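Local coordinates for protein CLPV1 (Pseudomonas aeruginosa, PDB 4UQW) that probably disassembles contracted TssB-TssC sheaths of the bacterial type VI secretion system as an ATP-driven Clp-family chaperone, at residues Thr27-Leu32 against Leu40-His45; His45-Leu48 against Asp52-Leu55; Ser106-Glu111 against Ala147-Phe152. One frame throughout, in Å; residues are numbered along the deposited sequence. Where two conformers were deposited one is given.

In the fold
The three contacts follow one another along a mainly helical N-terminal domain. Contact 1 joins helix 17-33 to helix 40-49; contact 2 begins on H45, where contact 1 ends, and joins helix 40-49 to the start of helix 54-61. Their centres lie about 12 Å apart, and F44 of contact 1 packs on L55 of contact 2. Contact 3 comes later, tying the end of helix 92-108 to helix 145-150 and the residues after it. Its centre is about 27 Å from that of contact 1, across the chain's centre, and about 19 Å from that of contact 2. Contacts 1 and 2 bind consecutive early helices, contact 3 late ones, and F152 touching D54 joins the two groups.

Contact 1 of 3, residues Thr27-Leu32 against Leu40-His45; sequences TVFCKL and LVHWFH
C30 of helix 17-33 and H42 of helix 40-49 mark the closest backbone approach, with their CA atoms 6.8 Å apart, and the axes of the two short segments pass at 9.6 Å with 124° between their directions. A small residue suits this place, because the H42 imidazole lies directly against C30: CB sits almost above the ring centre, 3.9 Å from the centroid, in a CH-pi contact. C30 SG reaches the ring obliquely and lies 3.7 Å from H42 CE1. With chi1 at -65°, the CG of H42 is anti to its carbonyl carbon, and the imidazole is carried across to helix 17-33. Both ring nitrogens are satisfied nearby, ND1 by the backbone N of E39 and NE2 by OD1 of N35, which fixes the ring's rotation and is consistent with a neutral histidine protonated on NE2.

This is the joint between two successive helices of the Clp amino-terminal domain, linked by a connection that contains strand 37-38. F29 adds an aromatic ring that meets both histidines. Its CD1 meets H42 CD2 at 3.6 Å, rim against rim, with the side chains crossing at about a right angle. The same phenyl also reaches H45, the ring centroids 5.4 Å apart and the planes inclined at 41°. L77 of helix 66-79 touches F29, H42 and H45 alike.

Contact 2 of 3, residues His45-Leu48 against Asp52-Leu55; sequences HQIL and DSDL
The short turn between helix 40-49 and helix 54-61 is closed by two side chains of the first helix: I47 packs on S53, the N-cap residue of the second helix, and on L55 in its first turn, and L48 packs on L55. I47 presents its CG2 methyl, which is anti to the backbone N and lies 3.4 Å from S53 OG and 3.8 Å from L55 CB. As the methyl of the beta branch, CG2 is set close to the backbone and can reach both residues. L48 meets L55 at about a right angle: its CG is 3.7 Å from L55 CD2, and its CD2 is 3.8 Å from L55 CG. I47 thus touches L55 at CB and CD2, and L48 packs on its CG and CD2.

S53 is small enough to let the I47 methyl come close to its OG and CB, and its OG is hydrogen-bonded to ND1 of H56. Its backbone N makes a weak hydrogen bond to D52 OD1, 3.0 Å long and bent to 141°. D54 forms a salt bridge with R115, which ties the helix start to a later part of the chain. The arrangement is a tight connection of consecutive helices, with serine at the N-cap position of the second.

Contact 3 of 3, residues Ser106-Glu111 against Ala147-Phe152; sequences SLMFGE and ALTERF
T149 OG1 is gripped by two carbonyls of its own helix, with a hydrogen bond to V145 O and a weak one to E146 O, and this leaves the methyl CG2 to face M108. The chi1 of 58° that brings the hydroxyl back to the helix also places CG2 anti to the carbonyl carbon. Threonine suits the place by satisfying its polar branch internally while offering an apolar one. The contact joins the C-terminal end of helix 92-108, which finishes in a wider pi-type turn, to helix 145-150 in the mainly helical N domain; the nearest CA atoms, of M108 and T149, are 8.4 Å apart.

M108 extends from its backbone and then bends at the sulfur, so that SD comes 3.6 Å from T149 CG2, with the two side chains crossing at about a right angle. A flexible thioether can follow such a surface at the protein's exterior. The CG of M108 also lies over one face of the F109 ring, 3.7 Å above its plane and offset toward the rim.

F109 makes the deeper half of the contact. Its CE1 is 3.8 Å from F152 CB, and the two rings meet obliquely, centroids 5.0 Å apart and planes at 50°. Y118 of helix 116-124 stacks on F109 and also meets F152, making an aromatic cluster of three. After F109 the chain leaves the helix at G110, whose positive phi of 63° is readily adopted by a residue without a side chain. On the other segment, helix 145-150 ends with R151 N bonded to A147 O at 2.8 Å, and R151 then occupies the N-cap position of helix 152-156. The F152 ring has L148 O at its edge, in the ring plane, 3.6 Å from CD1.

Contact 1 of 3, residues Thr27-Leu32 against Leu40-His45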
ATOM      1  N   THR A  27      -9.721   0.311   7.108  1.00 17.60           N
ATOM      2  CA  THR A  27     -11.076   0.864   7.092  1.00 18.17           C
ATOM      3  C   THR A  27     -11.583   1.072   8.508  1.00 17.92           C
ATOM      4  O   THR A  27     -12.180   2.110   8.817  1.00 18.36           O
ATOM      5  CB  THR A  27     -12.018  -0.109   6.316  1.00 15.46           C
ATOM      6  OG1 THR A  27     -11.597  -0.166   4.954  1.00 16.59           O
ATOM      7  CG2 THR A  27     -13.466   0.377   6.357  1.00 20.06           C
ATOM      8  N   VAL A  28     -11.369   0.095   9.371  1.00 17.29           N
ATOM      9  CA  VAL A  28     -11.840   0.216  10.762  1.00 19.88           C
ATOM     10  C   VAL A  28     -11.151   1.424  11.425  1.00 20.75           C
ATOM     11  O   VAL A  28     -11.790   2.243  12.133  1.00 21.46           O
ATOM     12  CB  VAL A  28     -11.546  -1.052  11.541  1.00 21.80           C
ATOM     13  CG1 VAL A  28     -11.758  -0.830  13.096  1.00 27.09           C
ATOM     14  CG2 VAL A  28     -12.389  -2.219  10.960  1.00 24.89           C
ATOM     15  N   PHE A  29      -9.850   1.569  11.181  1.00 21.79           N
ATOM     16  CA  PHE A  29      -9.086   2.691  11.775  1.00 20.55           C
ATOM     17  C   PHE A  29      -9.555   4.029  11.248  1.00 21.38           C
ATOM     18  O   PHE A  29      -9.732   4.988  12.017  1.00 22.33           O
ATOM     19  CB  PHE A  29      -7.592   2.481  11.468  1.00 23.54           C
ATOM     20  CG  PHE A  29      -6.668   3.525  12.045  1.00 28.17           C
ATOM     21  CD1 PHE A  29      -6.405   4.691  11.355  1.00 44.85           C
ATOM     22  CD2 PHE A  29      -6.025   3.301  13.243  1.00 31.34           C
ATOM     23  CE1 PHE A  29      -5.535   5.642  11.866  1.00 49.58           C
ATOM     24  CE2 PHE A  29      -5.137   4.235  13.755  1.00 35.56           C
ATOM     25  CZ  PHE A  29      -4.900   5.406  13.064  1.00 38.23           C
ATOM     26  N   CYS A  30      -9.702   4.114   9.925  1.00 18.95           N
ATOM     27  CA  CYS A  30     -10.182   5.326   9.270  1.00 19.85           C
ATOM     28  C   CYS A  30     -11.510   5.786   9.875  1.00 23.00           C
ATOM     29  O   CYS A  30     -11.718   6.971  10.167  1.00 22.33           O
ATOM     30  CB  CYS A  30     -10.317   5.007   7.768  1.00 16.20           C
ATOM     31  SG  CYS A  30     -10.937   6.445   6.856  1.00 18.51           S
ATOM     32  N   LYS A  31     -12.408   4.834  10.060  1.00 21.00           N
ATOM     33  CA  LYS A  31     -13.730   5.144  10.618  1.00 22.16           C
ATOM     34  C   LYS A  31     -13.649   5.582  12.064  1.00 26.09           C
ATOM     35  O   LYS A  31     -14.378   6.523  12.459  1.00 26.09           O
ATOM     36  CB  LYS A  31     -14.653   3.951  10.511  1.00 24.70           C
ATOM     37  CG  LYS A  31     -15.130   3.718   9.095  1.00 29.35           C
ATOM     38  CD  LYS A  31     -16.195   2.644   9.027  1.00 34.72           C
ATOM     39  CE  LYS A  31     -17.606   3.195   9.467  1.00 33.96           C
ATOM     40  NZ  LYS A  31     -18.124   4.253   8.519  1.00 43.70           N
ATOM     41  N   LEU A  32     -12.787   4.945  12.864  1.00 25.79           N
ATOM     42  CA  LEU A  32     -12.631   5.356  14.267  1.00 26.75           C
ATOM     43  C   LEU A  32     -12.146   6.802  14.356  1.00 28.53           C
ATOM     44  O   LEU A  32     -12.548   7.555  15.260  1.00 32.33           O
ATOM     45  CB  LEU A  32     -11.677   4.429  15.006  1.00 32.42           C
ATOM     46  CG  LEU A  32     -12.306   3.067  15.277  1.00 47.97           C
ATOM     47  CD1 LEU A  32     -11.294   2.155  15.930  1.00 55.51           C
ATOM     48  CD2 LEU A  32     -13.560   3.199  16.138  1.00 55.00           C
ATOM     49  N   LEU A  40      -3.951   5.566   1.190  1.00 13.80           N
ATOM     50  CA  LEU A  40      -2.714   4.826   1.234  1.00 15.46           C
ATOM     51  C   LEU A  40      -2.032   4.916   2.625  1.00 14.98           C
ATOM     52  O   LEU A  40      -1.463   3.924   3.111  1.00 14.35           O
ATOM     53  CB  LEU A  40      -1.746   5.323   0.178  1.00 16.26           C
ATOM     54  CG  LEU A  40      -2.093   5.063  -1.279  1.00 15.53           C
ATOM     55  CD1 LEU A  40      -1.054   5.790  -2.195  1.00 19.02           C
ATOM     56  CD2 LEU A  40      -2.098   3.592  -1.582  1.00 18.78           C
ATOM     57  N   VAL A  41      -2.102   6.100   3.277  1.00 14.89           N
ATOM     58  CA  VAL A  41      -1.407   6.197   4.563  1.00 15.30           C
ATOM     59  C   VAL A  41      -2.060   5.242   5.615  1.00 15.25           C
ATOM     60  O   VAL A  41      -1.342   4.603   6.400  1.00 15.02           O
ATOM     61  CB  VAL A  41      -1.375   7.654   5.056  1.00 15.16           C
ATOM     62  CG1 VAL A  41      -2.784   8.179   5.379  1.00 17.18           C
ATOM     63  CG2 VAL A  41      -0.491   7.757   6.315  1.00 18.61           C
ATOM     64  N   HIS A  42      -3.400   5.089   5.591  1.00 15.78           N
ATOM     65  CA  HIS A  42      -4.030   4.141   6.521  1.00 13.82           C
ATOM     66  C   HIS A  42      -3.562   2.724   6.241  1.00 15.20           C
ATOM     67  O   HIS A  42      -3.321   1.938   7.158  1.00 15.41           O
ATOM     68  CB  HIS A  42      -5.572   4.156   6.395  1.00 15.13           C
ATOM     69  CG  HIS A  42      -6.225   5.441   6.789  1.00 15.37           C
ATOM     70  ND1 HIS A  42      -6.763   6.270   5.838  1.00 15.48           N
ATOM     71  CD2 HIS A  42      -6.465   6.012   7.995  1.00 15.40           C
ATOM     72  CE1 HIS A  42      -7.335   7.310   6.436  1.00 16.49           C
ATOM     73  NE2 HIS A  42      -7.161   7.176   7.739  1.00 16.15           N
ATOM     74  N   TRP A  43      -3.509   2.363   4.952  1.00 14.29           N
ATOM     75  CA  TRP A  43      -3.220   0.981   4.544  1.00 13.82           C
ATOM     76  C   TRP A  43      -1.775   0.652   4.933  1.00 15.98           C
ATOM     77  O   TRP A  43      -1.487  -0.397   5.528  1.00 15.11           O
ATOM     78  CB  TRP A  43      -3.388   0.867   3.036  1.00 12.88           C
ATOM     79  CG  TRP A  43      -3.476  -0.554   2.543  1.00 14.40           C
ATOM     80  CD1 TRP A  43      -3.558  -1.680   3.298  1.00 15.22           C
ATOM     81  CD2 TRP A  43      -3.557  -0.919   1.179  1.00 15.18           C
ATOM     82  NE1 TRP A  43      -3.691  -2.788   2.440  1.00 13.60           N
ATOM     83  CE2 TRP A  43      -3.741  -2.317   1.142  1.00 13.38           C
ATOM     84  CE3 TRP A  43      -3.603  -0.172  -0.024  1.00 16.70           C
ATOM     85  CZ2 TRP A  43      -3.865  -3.016  -0.084  1.00 16.01           C
ATOM     86  CZ3 TRP A  43      -3.736  -0.838  -1.231  1.00 15.56           C
ATOM     87  CH2 TRP A  43      -3.873  -2.265  -1.237  1.00 15.64           C
ATOM     88  N   PHE A  44      -0.849   1.559   4.569  1.00 15.53           N
ATOM     89  CA  PHE A  44       0.569   1.300   4.838  1.00 16.79           C
ATOM     90  C   PHE A  44       0.830   1.314   6.360  1.00 17.75           C
ATOM     91  O   PHE A  44       1.607   0.483   6.878  1.00 16.88           O
ATOM     92  CB  PHE A  44       1.453   2.338   4.120  1.00 17.30           C
ATOM     93  CG  PHE A  44       1.759   1.944   2.723  1.00 21.19           C
ATOM     94  CD1 PHE A  44       0.781   1.382   1.947  1.00 27.90           C
ATOM     95  CD2 PHE A  44       3.039   2.110   2.170  1.00 25.21           C
ATOM     96  CE1 PHE A  44       1.034   1.011   0.625  1.00 35.78           C
ATOM     97  CE2 PHE A  44       3.287   1.712   0.837  1.00 23.57           C
ATOM     98  CZ  PHE A  44       2.293   1.185   0.095  1.00 25.91           C
ATOM     99  N   HIS A  45       0.189   2.246   7.093  1.00 15.58           N
ATOM    100  CA  HIS A  45       0.340   2.236   8.541  1.00 16.93           C
ATOM    101  C   HIS A  45      -0.130   0.851   9.121  1.00 18.67           C
ATOM    102  O   HIS A  45       0.555   0.251   9.966  1.00 19.50           O
ATOM    103  CB  HIS A  45      -0.430   3.418   9.138  1.00 19.70           C
ATOM    104  CG  HIS A  45      -0.528   3.344  10.617  1.00 22.62           C
ATOM    105  ND1 HIS A  45       0.457   3.792  11.469  1.00 27.05           N
ATOM    106  CD2 HIS A  45      -1.491   2.794  11.395  1.00 19.89           C
ATOM    107  CE1 HIS A  45       0.073   3.582  12.722  1.00 23.70           C
ATOM    108  NE2 HIS A  45      -1.098   2.971  12.702  1.00 25.50           N
TER

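Contact 2 of 3, residues His45-Leu48 against Asp52-Leu55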
ATOM      1  N   HIS A  45       0.189   2.246   7.093  1.00 15.58           N
ATOM      2  CA  HIS A  45       0.340   2.236   8.541  1.00 16.93           C
ATOM      3  C   HIS A  45      -0.130   0.851   9.121  1.00 18.67           C
ATOM      4  O   HIS A  45       0.555   0.251   9.966  1.00 19.50           O
ATOM      5  CB  HIS A  45      -0.430   3.418   9.138  1.00 19.70           C
ATOM      6  CG  HIS A  45      -0.528   3.344  10.617  1.00 22.62           C
ATOM      7  ND1 HIS A  45       0.457   3.792  11.469  1.00 27.05           N
ATOM      8  CD2 HIS A  45      -1.491   2.794  11.395  1.00 19.89           C
ATOM      9  CE1 HIS A  45       0.073   3.582  12.722  1.00 23.70           C
ATOM     10  NE2 HIS A  45      -1.098   2.971  12.702  1.00 25.50           N
ATOM     11  N   GLN A  46      -1.255   0.348   8.629  1.00 16.41           N
ATOM     12  CA  GLN A  46      -1.762  -0.920   9.151  1.00 16.95           C
ATOM     13  C   GLN A  46      -0.871  -2.084   8.772  1.00 17.19           C
ATOM     14  O   GLN A  46      -0.652  -3.018   9.599  1.00 18.49           O
ATOM     15  CB  GLN A  46      -3.209  -1.179   8.668  1.00 17.16           C
ATOM     16  CG  GLN A  46      -4.209  -0.322   9.445  1.00 19.92           C
ATOM     17  CD  GLN A  46      -4.269  -0.584  10.913  1.00 21.43           C
ATOM     18  OE1 GLN A  46      -4.242  -1.736  11.405  1.00 26.24           O
ATOM     19  NE2 GLN A  46      -4.275   0.488  11.634  1.00 25.83           N
ATOM     20  N   ILE A  47      -0.301  -2.061   7.581  1.00 15.16           N
ATOM     21  CA  ILE A  47       0.631  -3.135   7.203  1.00 16.87           C
ATOM     22  C   ILE A  47       1.852  -3.119   8.119  1.00 17.46           C
ATOM     23  O   ILE A  47       2.282  -4.205   8.598  1.00 17.65           O
ATOM     24  CB  ILE A  47       1.060  -2.971   5.695  1.00 15.88           C
ATOM     25  CG1 ILE A  47      -0.110  -3.296   4.765  1.00 15.44           C
ATOM     26  CG2 ILE A  47       2.323  -3.839   5.393  1.00 19.18           C
ATOM     27  CD1 ILE A  47       0.090  -2.715   3.344  1.00 17.10           C
ATOM     28  N   LEU A  48       2.348  -1.931   8.454  1.00 16.79           N
ATOM     29  CA  LEU A  48       3.565  -1.825   9.253  1.00 17.99           C
ATOM     30  C   LEU A  48       3.294  -2.154  10.728  1.00 19.99           C
ATOM     31  O   LEU A  48       4.255  -2.323  11.495  1.00 20.93           O
ATOM     32  CB  LEU A  48       4.167  -0.422   9.094  1.00 17.43           C
ATOM     33  CG  LEU A  48       4.791  -0.348   7.687  1.00 21.14           C
ATOM     34  CD1 LEU A  48       5.049   1.108   7.371  1.00 29.98           C
ATOM     35  CD2 LEU A  48       6.063  -1.137   7.603  1.00 22.53           C
ATOM     36  N   ASP A  52       5.537  -8.569  10.466  1.00 20.41           N
ATOM     37  CA  ASP A  52       6.398  -8.578   9.285  1.00 17.92           C
ATOM     38  C   ASP A  52       5.536  -8.519   8.040  1.00 19.27           C
ATOM     39  O   ASP A  52       4.328  -8.805   8.087  1.00 18.87           O
ATOM     40  CB  ASP A  52       7.285  -9.831   9.295  1.00 21.36           C
ATOM     41  CG  ASP A  52       8.512  -9.721   8.379  1.00 22.46           C
ATOM     42  OD1 ASP A  52       8.932  -8.613   7.989  1.00 21.51           O
ATOM     43  OD2 ASP A  52       9.101 -10.801   8.081  1.00 26.80           O
ATOM     44  N   SER A  53       6.162  -8.163   6.923  1.00 17.54           N
ATOM     45  CA  SER A  53       5.499  -8.041   5.631  1.00 16.08           C
ATOM     46  C   SER A  53       6.543  -7.732   4.566  1.00 16.91           C
ATOM     47  O   SER A  53       7.701  -7.453   4.910  1.00 17.43           O
ATOM     48  CB  SER A  53       4.457  -6.923   5.608  1.00 16.36           C
ATOM     49  OG  SER A  53       5.141  -5.649   5.673  1.00 17.12           O
ATOM     50  N   ASP A  54       6.139  -7.716   3.300  1.00 16.21           N
ATOM     51  CA  ASP A  54       7.073  -7.264   2.264  1.00 14.55           C
ATOM     52  C   ASP A  54       7.477  -5.818   2.530  1.00 16.48           C
ATOM     53  O   ASP A  54       8.614  -5.447   2.279  1.00 17.72           O
ATOM     54  CB  ASP A  54       6.437  -7.249   0.869  1.00 16.37           C
ATOM     55  CG  ASP A  54       6.139  -8.601   0.326  1.00 16.18           C
ATOM     56  OD1 ASP A  54       6.611  -9.620   0.897  1.00 16.62           O
ATOM     57  OD2 ASP A  54       5.478  -8.597  -0.728  1.00 15.34           O
ATOM     58  N   LEU A  55       6.527  -4.995   2.973  1.00 16.69           N
ATOM     59  CA  LEU A  55       6.843  -3.594   3.214  1.00 16.74           C
ATOM     60  C   LEU A  55       7.934  -3.451   4.305  1.00 17.83           C
ATOM     61  O   LEU A  55       8.872  -2.623   4.179  1.00 17.49           O
ATOM     62  CB  LEU A  55       5.543  -2.828   3.614  1.00 15.69           C
ATOM     63  CG  LEU A  55       5.714  -1.336   3.785  1.00 20.64           C
ATOM     64  CD1 LEU A  55       6.290  -0.628   2.515  1.00 21.68           C
ATOM     65  CD2 LEU A  55       4.312  -0.769   4.015  1.00 23.78           C
TER

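Contact 3 of 3, residues Ser106-Glu111 against Ala147-Phe152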
ATOM      1  N   SER A 106       0.963  -9.843 -11.976  1.00 15.62           N
ATOM      2  CA  SER A 106       0.545 -10.878 -12.933  1.00 14.68           C
ATOM      3  C   SER A 106       1.465 -10.915 -14.123  1.00 19.18           C
ATOM      4  O   SER A 106       1.776 -11.998 -14.597  1.00 20.19           O
ATOM      5  CB  SER A 106      -0.905 -10.635 -13.394  1.00 16.18           C
ATOM      6  OG  SER A 106      -1.035  -9.337 -14.078  1.00 16.22           O
ATOM      7  N   LEU A 107       1.985  -9.781 -14.575  1.00 17.83           N
ATOM      8  CA  LEU A 107       2.746  -9.804 -15.827  1.00 18.85           C
ATOM      9  C   LEU A 107       4.226  -9.903 -15.567  1.00 22.95           C
ATOM     10  O   LEU A 107       4.930 -10.655 -16.267  1.00 25.29           O
ATOM     11  CB  LEU A 107       2.454  -8.555 -16.679  1.00 16.66           C
ATOM     12  CG  LEU A 107       0.983  -8.356 -17.106  1.00 18.84           C
ATOM     13  CD1 LEU A 107       0.809  -7.170 -18.005  1.00 21.58           C
ATOM     14  CD2 LEU A 107       0.481  -9.591 -17.857  1.00 21.76           C
ATOM     15  N   MET A 108       4.743  -9.119 -14.638  1.00 19.64           N
ATOM     16  CA  MET A 108       6.176  -9.167 -14.357  1.00 20.08           C
ATOM     17  C   MET A 108       6.559 -10.408 -13.580  1.00 20.86           C
ATOM     18  O   MET A 108       7.604 -11.033 -13.853  1.00 25.39           O
ATOM     19  CB  MET A 108       6.647  -7.905 -13.605  1.00 20.36           C
ATOM     20  CG  MET A 108       8.145  -7.894 -13.262  1.00 20.71           C
ATOM     21  SD  MET A 108       8.642  -6.292 -12.592  1.00 24.45           S
ATOM     22  CE  MET A 108       8.805  -5.331 -14.101  1.00 23.86           C
ATOM     23  N   PHE A 109       5.717 -10.801 -12.612  1.00 19.85           N
ATOM     24  CA  PHE A 109       6.061 -11.919 -11.738  1.00 18.39           C
ATOM     25  C   PHE A 109       5.264 -13.191 -12.017  1.00 21.01           C
ATOM     26  O   PHE A 109       5.573 -14.234 -11.469  1.00 22.35           O
ATOM     27  CB  PHE A 109       5.906 -11.486 -10.261  1.00 17.77           C
ATOM     28  CG  PHE A 109       6.875 -10.374  -9.885  1.00 20.35           C
ATOM     29  CD1 PHE A 109       8.198 -10.691  -9.578  1.00 24.16           C
ATOM     30  CD2 PHE A 109       6.506  -9.022  -9.940  1.00 20.16           C
ATOM     31  CE1 PHE A 109       9.108  -9.687  -9.251  1.00 23.70           C
ATOM     32  CE2 PHE A 109       7.426  -8.012  -9.634  1.00 23.79           C
ATOM     33  CZ  PHE A 109       8.741  -8.362  -9.286  1.00 24.35           C
ATOM     34  N   GLY A 110       4.294 -13.147 -12.928  1.00 17.12           N
ATOM     35  CA  GLY A 110       3.542 -14.366 -13.198  1.00 17.91           C
ATOM     36  C   GLY A 110       2.740 -14.922 -12.032  1.00 19.14           C
ATOM     37  O   GLY A 110       2.498 -16.157 -11.989  1.00 21.89           O
ATOM     38  N   GLU A 111       2.249 -14.054 -11.140  1.00 17.71           N
ATOM     39  CA  GLU A 111       1.628 -14.498  -9.901  1.00 18.89           C
ATOM     40  C   GLU A 111       0.137 -14.179  -9.858  1.00 19.26           C
ATOM     41  O   GLU A 111      -0.311 -13.180 -10.446  1.00 20.42           O
ATOM     42  CB  GLU A 111       2.306 -13.860  -8.692  1.00 19.72           C
ATOM     43  CG  GLU A 111       3.724 -14.362  -8.508  1.00 22.34           C
ATOM     44  CD  GLU A 111       3.790 -15.765  -7.917  1.00 30.23           C
ATOM     45  OE1 GLU A 111       2.759 -16.298  -7.424  1.00 27.43           O
ATOM     46  OE2 GLU A 111       4.896 -16.368  -7.968  1.00 31.58           O
ATOM     47  N   ALA A 147      15.880  -1.657  -8.596  1.00 24.93           N
ATOM     48  CA  ALA A 147      16.456  -2.633  -7.680  1.00 27.78           C
ATOM     49  C   ALA A 147      15.367  -3.563  -7.187  1.00 22.68           C
ATOM     50  O   ALA A 147      15.531  -4.780  -7.080  1.00 24.84           O
ATOM     51  CB  ALA A 147      17.136  -1.925  -6.506  1.00 31.34           C
ATOM     52  N   LEU A 148      14.213  -2.989  -6.868  1.00 20.70           N
ATOM     53  CA  LEU A 148      13.137  -3.773  -6.338  0.61 20.75           C
ATOM     54  C   LEU A 148      12.577  -4.781  -7.362  1.00 24.21           C
ATOM     55  O   LEU A 148      12.176  -5.871  -6.982  1.00 28.81           O
ATOM     56  CB  LEU A 148      12.038  -2.812  -5.836  0.61 22.34           C
ATOM     57  CG  LEU A 148      10.901  -3.372  -5.021  0.61 23.64           C
ATOM     58  CD1 LEU A 148      11.426  -4.185  -3.845  0.61 21.48           C
ATOM     59  CD2 LEU A 148      10.041  -2.175  -4.537  0.61 21.16           C
ATOM     60  N   THR A 149      12.539  -4.419  -8.647  1.00 19.78           N
ATOM     61  CA  THR A 149      12.052  -5.365  -9.643  1.00 21.37           C
ATOM     62  C   THR A 149      13.136  -6.410  -9.970  1.00 27.71           C
ATOM     63  O   THR A 149      12.838  -7.593 -10.113  1.00 35.23           O
ATOM     64  CB  THR A 149      11.587  -4.657 -10.944  1.00 22.84           C
ATOM     65  OG1 THR A 149      12.668  -3.875 -11.505  1.00 24.58           O
ATOM     66  CG2 THR A 149      10.378  -3.754 -10.658  1.00 22.43           C
ATOM     67  N   GLU A 150      14.388  -6.002 -10.089  1.00 22.20           N
ATOM     68  CA  GLU A 150      15.403  -6.969 -10.474  1.00 23.95           C
ATOM     69  C   GLU A 150      15.821  -7.882  -9.337  1.00 29.31           C
ATOM     70  O   GLU A 150      16.319  -8.995  -9.581  1.00 27.39           O
ATOM     71  CB  GLU A 150      16.593  -6.204 -11.031  1.00 29.56           C
ATOM     72  CG  GLU A 150      16.234  -5.479 -12.312  1.00 53.14           C
ATOM     73  CD  GLU A 150      16.638  -6.270 -13.555  1.00 77.64           C
ATOM     74  OE1 GLU A 150      17.652  -7.010 -13.489  1.00 86.59           O
ATOM     75  OE2 GLU A 150      15.934  -6.165 -14.586  1.00 82.56           O
ATOM     76  N   ARG A 151      15.667  -7.405  -8.101  1.00 23.02           N
ATOM     77  CA  ARG A 151      16.216  -8.093  -6.927  1.00 26.80           C
ATOM     78  C   ARG A 151      15.093  -8.307  -5.878  1.00 18.86           C
ATOM     79  O   ARG A 151      15.348  -8.271  -4.684  1.00 21.22           O
ATOM     80  CB  ARG A 151      17.394  -7.294  -6.335  1.00 25.49           C
ATOM     81  CG  ARG A 151      18.564  -7.248  -7.367  1.00 35.22           C
ATOM     82  CD  ARG A 151      19.891  -6.704  -6.825  1.00 47.29           C
ATOM     83  NE  ARG A 151      19.786  -5.310  -6.433  1.00 54.98           N
ATOM     84  CZ  ARG A 151      20.262  -4.816  -5.290  1.00 68.24           C
ATOM     85  NH1 ARG A 151      20.896  -5.617  -4.432  1.00 75.58           N
ATOM     86  NH2 ARG A 151      20.112  -3.522  -5.003  1.00 63.71           N
ATOM     87  N   PHE A 152      13.886  -8.529  -6.389  1.00 18.72           N
ATOM     88  CA  PHE A 152      12.700  -8.590  -5.519  1.00 18.88           C
ATOM     89  C   PHE A 152      12.898  -9.583  -4.361  1.00 19.33           C
ATOM     90  O   PHE A 152      12.599  -9.266  -3.183  1.00 19.98           O
ATOM     91  CB  PHE A 152      11.476  -8.979  -6.349  1.00 18.90           C
ATOM     92  CG  PHE A 152      10.187  -8.897  -5.563  1.00 18.63           C
ATOM     93  CD1 PHE A 152       9.551  -7.667  -5.328  1.00 16.38           C
ATOM     94  CD2 PHE A 152       9.638 -10.056  -5.012  1.00 19.64           C
ATOM     95  CE1 PHE A 152       8.336  -7.594  -4.563  1.00 18.65           C
ATOM     96  CE2 PHE A 152       8.460 -10.004  -4.241  1.00 17.55           C
ATOM     97  CZ  PHE A 152       7.803  -8.793  -4.008  1.00 17.42           C
TER